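PDB 5EWQ: amidase from Bacillus anthracis, which probably hydrolyses the amide bond of carboxylic acid amides to a carboxylate and ammonia, as many enzymes of the amidase signature family do. Local coordinates for residues I15-E20 with S181-K186; L62-L67 with Q104-N109; P93-E98 with G159-G164; G136-K141 with N398-Y403. All coordinates share one frame; numbering follows the deposited sequence.

The four contacts form two touching pairs. Contacts 1 and 4 have centres about 9 Å apart and meet through a probable hydrogen bond from Lys186 N to Gly136 O, 3.2 Å long; Arg399, whose exact placing is doubtful, packs against both Tyr138 and Tyr17. Contacts 2 and 3, with centres about 12 Å apart, share the flank formed by helices 64-79 and 95-104. Contacts 1 and 3 come no nearer than about 9 Å between nearest atoms. Amidase signature enzymes use a Ser-cisSer-Lys triad, whose lysine here probably lies at the end of strand 118-122. Asp123, just beyond, binds Lys186 and Gly136, which would place contacts 1 and 4 near the catalytic centre.

Contact 1: I15-E20 with S181-K186; sequences IVYDKE and SGYSGK
Tyr17 and Lys186 make the closest backbone approach, their CA atoms 6.7 Å apart, where the extended run 15-17 passes the loop that follows strand 183-184. Here the backbone carbonyl is met by a side-chain carbon: Tyr17 CB lies 3.7 Å from Lys186 O. With Tyr17 CG anti to its own carbonyl carbon (chi1 -59°), the ring lies alongside residues 183-185. Ser184 O approaches the ring at its edge, in plane, and Tyr17 CD2 is 3.7 Å from Gly185 O, which comes in obliquely.

The far end of the ring reaches Tyr183. That tyrosine sets CG anti to its backbone N (chi1 176°), which swings its phenol out from the strand until the two side chains cross at about a right angle. Their hydroxyls are hydrogen-bonded, Tyr17 OH to Tyr183 OH at 3.1 Å, and either may be the donor. The oxygen of Tyr183 also sits at the edge of the Tyr17 ring, 3.4 Å from Tyr17 CE2, while Tyr17 CE2 and Tyr183 CE1 add an apolar touch at 4.0 Å. Tyr403 meets Tyr183 edge-to-face, and Arg399, as modelled, makes a cation-pi contact with Tyr17. The extended side chain of Lys186 ends in a salt bridge with Asp123 and a hydrogen bond with Ser134 OG.

Backbone hydrogen bonds of Ile15 with Gln189 and of Tyr17 with Lys187 place the segment beside residues 187-189. The arrangement is that of an N-terminal arm laid along a small beta hairpin, 183-184 with 188-189, and held there by these backbone bonds together with the Tyr17-Tyr183 bond.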
loop_
_atom_site.group_PDB
_atom_site.type_symbol
_atom_site.label_atom_id
_atom_site.label_comp_id
_atom_site.label_asym_id
_atom_site.label_seq_id
_atom_site.Cartn_x
_atom_site.Cartn_y
_atom_site.Cartn_z
ATOM N N ILE A 15 16.272 -13.868 4.150
ATOM C CA ILE A 15 16.296 -14.600 2.892
ATOM C C ILE A 15 16.132 -13.646 1.713
ATOM O O ILE A 15 15.165 -12.887 1.649
ATOM C CB ILE A 15 15.188 -15.665 2.839
ATOM C CG1 ILE A 15 15.281 -16.593 4.050
ATOM C CG2 ILE A 15 15.279 -16.459 1.551
ATOM C CD1 ILE A 15 14.196 -17.642 4.096
ATOM N N VAL A 16 17.084 -13.685 0.785
ATOM C CA VAL A 16 17.052 -12.809 -0.382
ATOM C C VAL A 16 17.295 -13.592 -1.672
ATOM O O VAL A 16 18.351 -14.198 -1.850
ATOM C CB VAL A 16 18.101 -11.683 -0.272
ATOM C CG1 VAL A 16 18.147 -10.870 -1.557
ATOM C CG2 VAL A 16 17.799 -10.787 0.918
ATOM N N TYR A 17 16.309 -13.570 -2.565
ATOM C CA TYR A 17 16.409 -14.264 -3.847
ATOM C C TYR A 17 16.703 -13.293 -4.985
ATOM O O TYR A 17 16.186 -12.175 -4.997
ATOM C CB TYR A 17 15.115 -15.019 -4.156
ATOM C CG TYR A 17 14.717 -16.050 -3.128
ATOM C CD1 TYR A 17 15.621 -17.008 -2.685
ATOM C CD2 TYR A 17 13.434 -16.064 -2.600
ATOM C CE1 TYR A 17 15.252 -17.954 -1.745
ATOM C CE2 TYR A 17 13.056 -17.003 -1.662
ATOM C CZ TYR A 17 13.967 -17.945 -1.238
ATOM O OH TYR A 17 13.593 -18.881 -0.301
ATOM N N ASP A 18 17.528 -13.737 -5.933
ATOM C CA ASP A 18 17.778 -13.011 -7.177
ATOM C C ASP A 18 18.141 -11.545 -6.940
ATOM O O ASP A 18 17.386 -10.641 -7.298
ATOM C CB ASP A 18 16.551 -13.111 -8.090
ATOM C CG ASP A 18 16.849 -12.703 -9.519
ATOM O OD1 ASP A 18 18.041 -12.638 -9.885
ATOM O OD2 ASP A 18 15.888 -12.457 -10.278
ATOM N N LYS A 19 19.301 -11.319 -6.332
ATOM C CA LYS A 19 19.717 -9.975 -5.953
ATOM C C LYS A 19 20.082 -9.123 -7.169
ATOM O O LYS A 19 19.916 -7.904 -7.155
ATOM C CB LYS A 19 20.897 -10.044 -4.982
ATOM C CG LYS A 19 21.253 -8.715 -4.344
ATOM C CD LYS A 19 21.233 -8.810 -2.828
ATOM C CE LYS A 19 22.302 -9.761 -2.316
ATOM N NZ LYS A 19 22.349 -9.789 -0.829
ATOM N N GLU A 20 20.565 -9.773 -8.224
ATOM C CA GLU A 20 20.995 -9.065 -9.427
ATOM C C GLU A 20 19.817 -8.574 -10.265
ATOM O O GLU A 20 20.001 -7.857 -11.248
ATOM C CB GLU A 20 21.902 -9.959 -10.275
ATOM C CG GLU A 20 23.238 -10.271 -9.624
ATOM C CD GLU A 20 24.080 -9.029 -9.393
ATOM O OE1 GLU A 20 23.999 -8.089 -10.212
ATOM O OE2 GLU A 20 24.821 -8.991 -8.388
ATOM N N SER A 181 4.749 -12.631 7.047
ATOM C CA SER A 181 4.373 -11.465 6.261
ATOM C C SER A 181 5.605 -10.808 5.652
ATOM O O SER A 181 6.661 -10.744 6.282
ATOM C CB SER A 181 3.609 -10.461 7.124
ATOM O OG SER A 181 4.386 -10.050 8.236
ATOM N N GLY A 182 5.465 -10.324 4.423
ATOM C CA GLY A 182 6.565 -9.675 3.736
ATOM C C GLY A 182 7.421 -10.643 2.943
ATOM O O GLY A 182 8.355 -10.238 2.252
ATOM N N TYR A 183 7.107 -11.931 3.036
ATOM C CA TYR A 183 7.852 -12.938 2.289
ATOM C C TYR A 183 7.227 -13.212 0.925
ATOM O O TYR A 183 6.005 -13.272 0.786
ATOM C CB TYR A 183 7.951 -14.244 3.081
ATOM C CG TYR A 183 8.640 -15.350 2.312
ATOM C CD1 TYR A 183 10.027 -15.424 2.257
ATOM C CD2 TYR A 183 7.906 -16.313 1.630
ATOM C CE1 TYR A 183 10.663 -16.429 1.549
ATOM C CE2 TYR A 183 8.534 -17.321 0.919
ATOM C CZ TYR A 183 9.912 -17.374 0.884
ATOM O OH TYR A 183 10.540 -18.376 0.178
ATOM N N SER A 184 8.082 -13.383 -0.078
ATOM C CA SER A 184 7.642 -13.755 -1.416
ATOM C C SER A 184 8.651 -14.709 -2.038
ATOM O O SER A 184 9.857 -14.554 -1.849
ATOM C CB SER A 184 7.472 -12.520 -2.301
ATOM O OG SER A 184 8.730 -11.987 -2.672
ATOM N N GLY A 185 8.158 -15.693 -2.783
ATOM C CA GLY A 185 9.026 -16.655 -3.438
ATOM C C GLY A 185 9.818 -16.037 -4.574
ATOM O O GLY A 185 10.769 -16.633 -5.076
ATOM N N LYS A 186 9.427 -14.832 -4.972
ATOM C CA LYS A 186 10.069 -14.135 -6.080
ATOM C C LYS A 186 11.352 -13.426 -5.657
ATOM O O LYS A 186 12.395 -13.583 -6.290
ATOM C CB LYS A 186 9.101 -13.125 -6.697
ATOM C CG LYS A 186 9.692 -12.306 -7.829
ATOM C CD LYS A 186 8.727 -11.224 -8.275
ATOM C CE LYS A 186 9.280 -10.430 -9.445
ATOM N NZ LYS A 186 8.342 -9.354 -9.870
#

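Contact 2: L62-L67 with Q104-N109; sequences LSYEEL and QERSRN
Tyr64 and Arg106 meet because their first torsions point both side chains into the space between two helix starts: Tyr64 has CG anti to its carbonyl carbon (chi1 -71°), whereas Arg106 has CG anti to its backbone N (chi1 167°) and then runs extended from CG to NE. Their CA atoms stay 9.3 Å apart, so the contact is made wholly by side chains. These cross at about a right angle, with the ring and guanidinium planes turned 90° to each other.

Arg106 CD packs 3.7 Å from Tyr64 CE2, an apolar touch nearer the backbone than the polar ends. Tyr64 OH and Arg106 NH1 lie only 2.7 Å apart, yet the angle is poor for a hydrogen bond, and at this resolution the short distance carries little weight. Each polar end has a firmer partner: Tyr64 OH is hydrogen-bonded to Gln54 OE1, and Arg106 NH2 forms a salt bridge with Asp58 OD1. Both partners lie on or at the end of helix 50-58, whose Ile57 touches both side chains.

The start of helix 64-79 is capped by Ser63, whose OG accepts a weak bond from Glu66 N at 3.4 Å and donates to Glu66 OE1 at 3.1 Å. Asp103 binds the backbone N atoms of Tyr64 and Glu65, fastening this first turn to helix 95-104.

Chemically, two polar groups meet, anchored by a common neighbour. If the Gln54 amide is modelled the right way round, Tyr64 probably donates to OE1. Lys110 crowds Arg106 NH1 with positive charge, so the Asp58 salt bridge probably matters the more.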
loop_
_atom_site.group_PDB
_atom_site.type_symbol
_atom_site.label_atom_id
_atom_site.label_comp_id
_atom_site.label_asym_id
_atom_site.label_seq_id
_atom_site.Cartn_x
_atom_site.Cartn_y
_atom_site.Cartn_z
ATOM N N LEU A 62 18.192 21.016 -7.694
ATOM C CA LEU A 62 17.902 19.602 -7.902
ATOM C C LEU A 62 17.205 19.388 -9.244
ATOM O O LEU A 62 16.686 20.330 -9.840
ATOM C CB LEU A 62 17.035 19.061 -6.760
ATOM C CG LEU A 62 16.885 17.542 -6.620
ATOM C CD1 LEU A 62 18.172 16.912 -6.105
ATOM C CD2 LEU A 62 15.706 17.185 -5.726
ATOM N N SER A 63 17.204 18.146 -9.718
ATOM C CA SER A 63 16.466 17.780 -10.920
ATOM C C SER A 63 15.829 16.404 -10.747
ATOM O O SER A 63 16.089 15.711 -9.762
ATOM C CB SER A 63 17.381 17.795 -12.145
ATOM O OG SER A 63 18.425 16.845 -12.016
ATOM N N TYR A 64 14.995 16.013 -11.704
ATOM C CA TYR A 64 14.330 14.715 -11.653
ATOM C C TYR A 64 15.324 13.574 -11.839
ATOM O O TYR A 64 15.179 12.509 -11.239
ATOM C CB TYR A 64 13.232 14.635 -12.714
ATOM C CG TYR A 64 12.029 15.499 -12.409
ATOM C CD1 TYR A 64 11.470 15.520 -11.137
ATOM C CD2 TYR A 64 11.459 16.301 -13.388
ATOM C CE1 TYR A 64 10.372 16.307 -10.853
ATOM C CE2 TYR A 64 10.362 17.094 -13.113
ATOM C CZ TYR A 64 9.823 17.093 -11.844
ATOM O OH TYR A 64 8.729 17.881 -11.564
ATOM N N GLU A 65 16.335 13.805 -12.670
ATOM C CA GLU A 65 17.376 12.811 -12.904
ATOM C C GLU A 65 18.185 12.570 -11.633
ATOM O O GLU A 65 18.526 11.433 -11.309
ATOM C CB GLU A 65 18.296 13.255 -14.043
ATOM C CG GLU A 65 19.396 12.261 -14.374
ATOM C CD GLU A 65 20.311 12.751 -15.477
ATOM O OE1 GLU A 65 21.257 12.017 -15.834
ATOM O OE2 GLU A 65 20.085 13.868 -15.989
ATOM N N GLU A 66 18.483 13.651 -10.919
ATOM C CA GLU A 66 19.199 13.559 -9.652
ATOM C C GLU A 66 18.346 12.875 -8.592
ATOM O O GLU A 66 18.843 12.066 -7.809
ATOM C CB GLU A 66 19.621 14.946 -9.167
ATOM C CG GLU A 66 20.724 15.591 -9.986
ATOM C CD GLU A 66 21.054 16.991 -9.509
ATOM O OE1 GLU A 66 20.211 17.894 -9.687
ATOM O OE2 GLU A 66 22.154 17.187 -8.953
ATOM N N LEU A 67 17.059 13.209 -8.574
ATOM C CA LEU A 67 16.122 12.634 -7.616
ATOM C C LEU A 67 16.020 11.123 -7.786
ATOM O O LEU A 67 16.000 10.378 -6.807
ATOM C CB LEU A 67 14.741 13.275 -7.769
ATOM C CG LEU A 67 13.650 12.777 -6.820
ATOM C CD1 LEU A 67 14.029 13.056 -5.376
ATOM C CD2 LEU A 67 12.313 13.416 -7.158
ATOM N N GLN A 104 13.503 17.722 -19.449
ATOM C CA GLN A 104 13.536 18.507 -20.676
ATOM C C GLN A 104 12.196 19.186 -20.938
ATOM O O GLN A 104 12.144 20.366 -21.288
ATOM C CB GLN A 104 13.915 17.622 -21.867
ATOM C CG GLN A 104 15.300 17.009 -21.770
ATOM C CD GLN A 104 15.602 16.069 -22.921
ATOM O OE1 GLN A 104 14.724 15.752 -23.724
ATOM N NE2 GLN A 104 16.849 15.619 -23.008
ATOM N N GLU A 105 11.115 18.434 -20.764
ATOM C CA GLU A 105 9.776 18.954 -21.008
ATOM C C GLU A 105 9.134 19.462 -19.722
ATOM O O GLU A 105 7.914 19.593 -19.640
ATOM C CB GLU A 105 8.891 17.878 -21.640
ATOM C CG GLU A 105 9.505 17.202 -22.854
ATOM C CD GLU A 105 8.590 16.156 -23.461
ATOM O OE1 GLU A 105 9.098 15.252 -24.156
ATOM O OE2 GLU A 105 7.362 16.242 -23.245
ATOM N N ARG A 106 9.962 19.745 -18.721
ATOM C CA ARG A 106 9.461 20.187 -17.423
ATOM C C ARG A 106 8.755 21.536 -17.508
ATOM O O ARG A 106 7.555 21.627 -17.257
ATOM C CB ARG A 106 10.598 20.262 -16.403
ATOM C CG ARG A 106 10.219 21.007 -15.135
ATOM C CD ARG A 106 11.117 20.652 -13.965
ATOM N NE ARG A 106 10.866 21.523 -12.821
ATOM C CZ ARG A 106 9.821 21.411 -12.007
ATOM N NH1 ARG A 106 8.919 20.458 -12.205
ATOM N NH2 ARG A 106 9.676 22.252 -10.993
ATOM N N SER A 107 9.493 22.577 -17.879
ATOM C CA SER A 107 8.957 23.936 -17.888
ATOM C C SER A 107 7.838 24.129 -18.911
ATOM O O SER A 107 7.180 25.169 -18.928
ATOM C CB SER A 107 10.079 24.943 -18.158
ATOM O OG SER A 107 10.689 24.703 -19.415
ATOM N N ARG A 108 7.621 23.127 -19.756
ATOM C CA ARG A 108 6.610 23.218 -20.802
ATOM C C ARG A 108 5.373 22.372 -20.500
ATOM O O ARG A 108 4.256 22.752 -20.853
ATOM C CB ARG A 108 7.206 22.800 -22.149
ATOM N N ASN A 109 5.569 21.230 -19.847
ATOM C CA ASN A 109 4.475 20.289 -19.626
ATOM C C ASN A 109 4.085 20.107 -18.157
ATOM O O ASN A 109 3.184 19.329 -17.846
ATOM C CB ASN A 109 4.831 18.927 -20.227
#

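Contact 3: P93-E98 with G159-G164; sequences PNAMEE and GAFVLG
Helix 95-104 packs on strand 161-166 of the large mixed sheet, and Ala95 in the first helical turn meets Phe161 and Leu163 of the strand. The closest backbone approach is Ala95 to Leu163, with CA atoms 5.8 Å apart, a close spacing consistent with the small alanine side chain. Ala95 CB touches Leu163 CD1 at 4.1 Å and Phe161 CE2 at 4.2 Å, and Ala95 O lies obliquely by the ring, 3.7 Å from Phe161 CE2.

Phe161 holds CG between its backbone N and carbonyl carbon (chi1 72°), which turns the ring toward Ala95 at the helix start. One turn further on, the extended side chain of Glu98 crosses the base of that ring: Glu98 OE1 is 3.4 Å from Phe161 CB, with the carboxylate and ring planes 78° apart. The other oxygen, OE2, makes a weak hydrogen bond to Asn92 ND2, a group that also binds Val162 O and so ties strand and helix together.

Thr68 of helix 64-79 touches both Phe161 and Leu163. Since strand 88-91 pairs antiparallel with 161-166 and leads into helix 95-104, this is helix-on-sheet packing near one border of the sheet, as expected of the helix-flanked mixed sheet of the amidase signature fold.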
loop_
_atom_site.group_PDB
_atom_site.type_symbol
_atom_site.label_atom_id
_atom_site.label_comp_id
_atom_site.label_asym_id
_atom_site.label_seq_id
_atom_site.Cartn_x
_atom_site.Cartn_y
_atom_site.Cartn_z
ATOM N N PRO A 93 14.486 -0.133 -15.793
ATOM C CA PRO A 93 15.767 0.136 -16.455
ATOM C C PRO A 93 15.741 1.451 -17.225
ATOM O O PRO A 93 16.794 2.009 -17.531
ATOM C CB PRO A 93 15.926 -1.054 -17.405
ATOM C CG PRO A 93 14.533 -1.499 -17.679
ATOM C CD PRO A 93 13.781 -1.273 -16.401
ATOM N N ASN A 94 14.542 1.936 -17.528
ATOM C CA ASN A 94 14.376 3.196 -18.238
ATOM C C ASN A 94 14.007 4.336 -17.295
ATOM O O ASN A 94 13.536 5.383 -17.734
ATOM C CB ASN A 94 13.306 3.061 -19.325
ATOM C CG ASN A 94 13.616 1.954 -20.314
ATOM O OD1 ASN A 94 14.777 1.678 -20.612
ATOM N ND2 ASN A 94 12.573 1.312 -20.828
ATOM N N ALA A 95 14.226 4.124 -16.000
ATOM C CA ALA A 95 13.870 5.113 -14.984
ATOM C C ALA A 95 14.604 6.432 -15.195
ATOM O O ALA A 95 14.031 7.506 -15.012
ATOM C CB ALA A 95 14.160 4.568 -13.594
HETATM N N MSE A 96 15.873 6.347 -15.581
HETATM C CA MSE A 96 16.678 7.536 -15.826
HETATM C C MSE A 96 16.317 8.184 -17.158
HETATM O O MSE A 96 16.242 9.408 -17.260
HETATM C CB MSE A 96 18.168 7.192 -15.792
HETATM C CG MSE A 96 18.666 6.750 -14.426
HETATM SE SE MSE A 96 18.643 8.188 -13.106
HETATM C CE MSE A 96 20.566 8.390 -12.858
ATOM N N GLU A 97 16.089 7.356 -18.174
ATOM C CA GLU A 97 15.739 7.852 -19.502
ATOM C C GLU A 97 14.409 8.599 -19.474
ATOM O O GLU A 97 14.233 9.598 -20.171
ATOM C CB GLU A 97 15.681 6.700 -20.508
ATOM C CG GLU A 97 15.371 7.135 -21.933
ATOM C CD GLU A 97 15.619 6.036 -22.946
ATOM O OE1 GLU A 97 14.728 5.179 -23.133
ATOM O OE2 GLU A 97 16.708 6.028 -23.559
ATOM N N GLU A 98 13.479 8.110 -18.661
ATOM C CA GLU A 98 12.191 8.771 -18.497
ATOM C C GLU A 98 12.332 10.022 -17.639
ATOM O O GLU A 98 11.633 11.011 -17.850
ATOM C CB GLU A 98 11.168 7.815 -17.877
ATOM C CG GLU A 98 10.813 6.627 -18.757
ATOM C CD GLU A 98 9.899 5.638 -18.060
ATOM O OE1 GLU A 98 9.258 6.022 -17.058
ATOM O OE2 GLU A 98 9.825 4.476 -18.512
ATOM N N GLY A 159 2.485 13.145 -15.365
ATOM C CA GLY A 159 3.926 13.318 -15.336
ATOM C C GLY A 159 4.682 12.297 -14.508
ATOM O O GLY A 159 5.897 12.156 -14.650
ATOM N N ALA A 160 3.971 11.584 -13.641
ATOM C CA ALA A 160 4.597 10.584 -12.783
ATOM C C ALA A 160 5.060 9.378 -13.593
ATOM O O ALA A 160 4.530 9.101 -14.669
ATOM C CB ALA A 160 3.639 10.150 -11.684
ATOM N N PHE A 161 6.054 8.666 -13.072
ATOM C CA PHE A 161 6.558 7.465 -13.726
ATOM C C PHE A 161 6.878 6.389 -12.696
ATOM O O PHE A 161 7.189 6.694 -11.544
ATOM C CB PHE A 161 7.797 7.782 -14.568
ATOM C CG PHE A 161 9.026 8.083 -13.755
ATOM C CD1 PHE A 161 9.227 9.344 -13.219
ATOM C CD2 PHE A 161 9.987 7.108 -13.537
ATOM C CE1 PHE A 161 10.359 9.625 -12.474
ATOM C CE2 PHE A 161 11.119 7.381 -12.794
ATOM C CZ PHE A 161 11.305 8.643 -12.261
ATOM N N VAL A 162 6.801 5.131 -13.114
ATOM C CA VAL A 162 7.064 4.017 -12.213
ATOM C C VAL A 162 8.563 3.785 -12.034
ATOM O O VAL A 162 9.255 3.372 -12.965
ATOM C CB VAL A 162 6.409 2.718 -12.713
ATOM C CG1 VAL A 162 6.645 1.593 -11.718
ATOM C CG2 VAL A 162 4.921 2.930 -12.939
ATOM N N LEU A 163 9.055 4.057 -10.830
ATOM C CA LEU A 163 10.463 3.858 -10.509
ATOM C C LEU A 163 10.804 2.373 -10.448
ATOM O O LEU A 163 11.851 1.945 -10.935
ATOM C CB LEU A 163 10.809 4.531 -9.180
ATOM C CG LEU A 163 12.222 4.297 -8.644
ATOM C CD1 LEU A 163 13.263 4.866 -9.596
ATOM C CD2 LEU A 163 12.375 4.892 -7.253
ATOM N N GLY A 164 9.910 1.596 -9.846
ATOM C CA GLY A 164 10.106 0.163 -9.716
ATOM C C GLY A 164 8.929 -0.511 -9.038
ATOM O O GLY A 164 7.854 0.077 -8.914
#

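Contact 4: G136-K141 with N398-Y403; sequences GTYVLK and NRRIKY
Tyr138 and Arg399 meet ring edge to guanidinium face: Tyr138 CE1 stands 3.4 Å above the guanidinium plane, over its centre, while Arg399 NH1 lies in the plane of the tyrosine ring at its edge. The two planes are 71° apart, so this is not a parallel stack. One face of the Tyr138 ring carries Lys141 CD, 3.8 Å above the plane and offset toward the rim.

Arg400 passes obliquely on the side of the ring plane away from Lys141 CD, near CD2 and CE2, while Arg399 holds the CD1/CE1 edge. The guanidinium plane of Arg400 is only 23° from that of the ring, with Arg400 NE 3.5 Å from Tyr138 CE2 and Arg400 CG 3.7 Å from Tyr138 CD2. Tyr138 reaches the arginines because CG is anti to its backbone N (chi1 -176°). The loop that carries it is shaped by an ST motif, Leu140 N to Thr137 OG1 at 3.3 Å, and by the type I turn from Tyr138 to Lys141.

The exact placing of the Arg399 guanidinium is doubtful, since NH2 is modelled too close to Gly185 O, and the details of its meeting with Tyr138 share that doubt. Arg400 bonds through NH1 to Phe392 O and has a cation-pi contact with the Phe392 ring; it also touches a crystal neighbour, which may influence its pose.

The chemistry is thus that of a phenol ring approached on three sides by cationic side chains at the end of helix 397-400. With Lys141 NZ about 6.7 Å from Arg399 NH1, the region is probably electropositive, and Arg400 is partly satisfied by Phe392 O.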
loop_
_atom_site.group_PDB
_atom_site.type_symbol
_atom_site.label_atom_id
_atom_site.label_comp_id
_atom_site.label_asym_id
_atom_site.label_seq_id
_atom_site.Cartn_x
_atom_site.Cartn_y
_atom_site.Cartn_z
ATOM N N GLY A 136 4.475 -11.403 -6.370
ATOM C CA GLY A 136 5.411 -11.999 -5.433
ATOM C C GLY A 136 5.686 -13.474 -5.661
ATOM O O GLY A 136 6.337 -14.119 -4.839
ATOM N N THR A 137 5.203 -14.015 -6.775
ATOM C CA THR A 137 5.355 -15.443 -7.046
ATOM C C THR A 137 6.594 -15.751 -7.880
ATOM O O THR A 137 7.083 -14.904 -8.628
ATOM C CB THR A 137 4.121 -16.011 -7.771
ATOM O OG1 THR A 137 4.069 -15.505 -9.109
ATOM C CG2 THR A 137 2.854 -15.622 -7.035
ATOM N N TYR A 138 7.093 -16.975 -7.746
ATOM C CA TYR A 138 8.242 -17.432 -8.515
ATOM C C TYR A 138 7.832 -17.803 -9.940
ATOM O O TYR A 138 8.611 -17.658 -10.881
ATOM C CB TYR A 138 8.906 -18.630 -7.826
ATOM C CG TYR A 138 10.164 -19.125 -8.506
ATOM C CD1 TYR A 138 11.412 -18.632 -8.145
ATOM C CD2 TYR A 138 10.106 -20.092 -9.504
ATOM C CE1 TYR A 138 12.565 -19.082 -8.763
ATOM C CE2 TYR A 138 11.254 -20.544 -10.128
ATOM C CZ TYR A 138 12.481 -20.037 -9.753
ATOM O OH TYR A 138 13.625 -20.488 -10.369
ATOM N N VAL A 139 6.599 -18.278 -10.090
ATOM C CA VAL A 139 6.112 -18.760 -11.378
ATOM C C VAL A 139 5.893 -17.611 -12.366
ATOM O O VAL A 139 5.993 -17.797 -13.581
ATOM C CB VAL A 139 4.801 -19.569 -11.205
ATOM C CG1 VAL A 139 3.680 -18.687 -10.669
ATOM C CG2 VAL A 139 4.397 -20.239 -12.509
ATOM N N LEU A 140 5.618 -16.421 -11.844
ATOM C CA LEU A 140 5.368 -15.258 -12.689
ATOM C C LEU A 140 6.497 -14.237 -12.594
ATOM O O LEU A 140 6.336 -13.086 -13.000
ATOM C CB LEU A 140 4.043 -14.596 -12.306
ATOM C CG LEU A 140 2.749 -15.367 -12.558
ATOM C CD1 LEU A 140 1.582 -14.668 -11.879
ATOM C CD2 LEU A 140 2.495 -15.505 -14.048
ATOM N N LYS A 141 7.642 -14.667 -12.070
ATOM C CA LYS A 141 8.755 -13.762 -11.785
ATOM C C LYS A 141 9.305 -13.064 -13.030
ATOM O O LYS A 141 9.948 -12.019 -12.926
ATOM C CB LYS A 141 9.886 -14.519 -11.084
ATOM C CG LYS A 141 10.647 -15.483 -11.980
ATOM C CD LYS A 141 11.694 -16.253 -11.190
ATOM C CE LYS A 141 12.480 -17.200 -12.082
ATOM N NZ LYS A 141 13.229 -16.471 -13.143
ATOM N N ASN A 398 11.187 -26.405 -1.860
ATOM C CA ASN A 398 12.044 -25.636 -0.961
ATOM C C ASN A 398 12.285 -24.206 -1.437
ATOM O O ASN A 398 12.530 -23.306 -0.634
ATOM C CB ASN A 398 13.385 -26.350 -0.779
ATOM C CG ASN A 398 14.254 -25.695 0.278
ATOM O OD1 ASN A 398 13.751 -25.095 1.228
ATOM N ND2 ASN A 398 15.568 -25.809 0.118
ATOM N N ARG A 399 12.207 -24.001 -2.746
ATOM C CA ARG A 399 12.439 -22.686 -3.323
ATOM C C ARG A 399 11.125 -21.951 -3.593
ATOM O O ARG A 399 10.968 -20.788 -3.222
ATOM C CB ARG A 399 13.244 -22.810 -4.620
ATOM C CG ARG A 399 14.313 -21.738 -4.823
ATOM C CD ARG A 399 13.734 -20.340 -4.694
ATOM N NE ARG A 399 14.392 -19.368 -5.558
ATOM C CZ ARG A 399 13.918 -18.148 -5.786
ATOM N NH1 ARG A 399 14.568 -17.315 -6.587
ATOM N NH2 ARG A 399 12.786 -17.767 -5.214
ATOM N N ARG A 400 10.188 -22.637 -4.238
ATOM C CA ARG A 400 8.980 -21.992 -4.743
ATOM C C ARG A 400 7.871 -21.876 -3.698
ATOM O O ARG A 400 7.070 -20.943 -3.739
ATOM C CB ARG A 400 8.476 -22.749 -5.973
ATOM C CG ARG A 400 9.525 -22.833 -7.070
ATOM C CD ARG A 400 9.103 -23.718 -8.225
ATOM N NE ARG A 400 10.151 -23.781 -9.240
ATOM C CZ ARG A 400 10.065 -24.478 -10.367
ATOM N NH1 ARG A 400 8.974 -25.184 -10.634
ATOM N NH2 ARG A 400 11.073 -24.470 -11.230
ATOM N N ILE A 401 7.827 -22.820 -2.762
ATOM C CA ILE A 401 6.853 -22.773 -1.675
ATOM C C ILE A 401 7.476 -23.223 -0.357
ATOM O O ILE A 401 7.096 -24.252 0.203
ATOM C CB ILE A 401 5.617 -23.646 -1.976
ATOM C CG1 ILE A 401 6.035 -24.955 -2.649
ATOM C CG2 ILE A 401 4.634 -22.896 -2.862
ATOM C CD1 ILE A 401 4.912 -25.960 -2.770
ATOM N N LYS A 402 8.434 -22.438 0.129
ATOM C CA LYS A 402 9.153 -22.748 1.362
ATOM C C LYS A 402 8.207 -22.982 2.537
ATOM O O LYS A 402 8.464 -23.830 3.394
ATOM C CB LYS A 402 10.135 -21.621 1.700
ATOM C CG LYS A 402 10.862 -21.800 3.024
ATOM C CD LYS A 402 11.721 -20.589 3.354
ATOM C CE LYS A 402 12.338 -20.708 4.736
ATOM N NZ LYS A 402 13.249 -21.881 4.841
ATOM N N TYR A 403 7.109 -22.236 2.566
ATOM C CA TYR A 403 6.143 -22.350 3.652
ATOM C C TYR A 403 4.854 -23.022 3.186
ATOM O O TYR A 403 3.831 -22.956 3.866
ATOM C CB TYR A 403 5.844 -20.970 4.241
ATOM C CG TYR A 403 7.081 -20.233 4.703
ATOM C CD1 TYR A 403 7.614 -20.452 5.967
ATOM C CD2 TYR A 403 7.724 -19.324 3.871
ATOM C CE1 TYR A 403 8.749 -19.784 6.392
ATOM C CE2 TYR A 403 8.859 -18.651 4.288
ATOM C CZ TYR A 403 9.366 -18.885 5.549
ATOM O OH TYR A 403 10.493 -18.219 5.970
#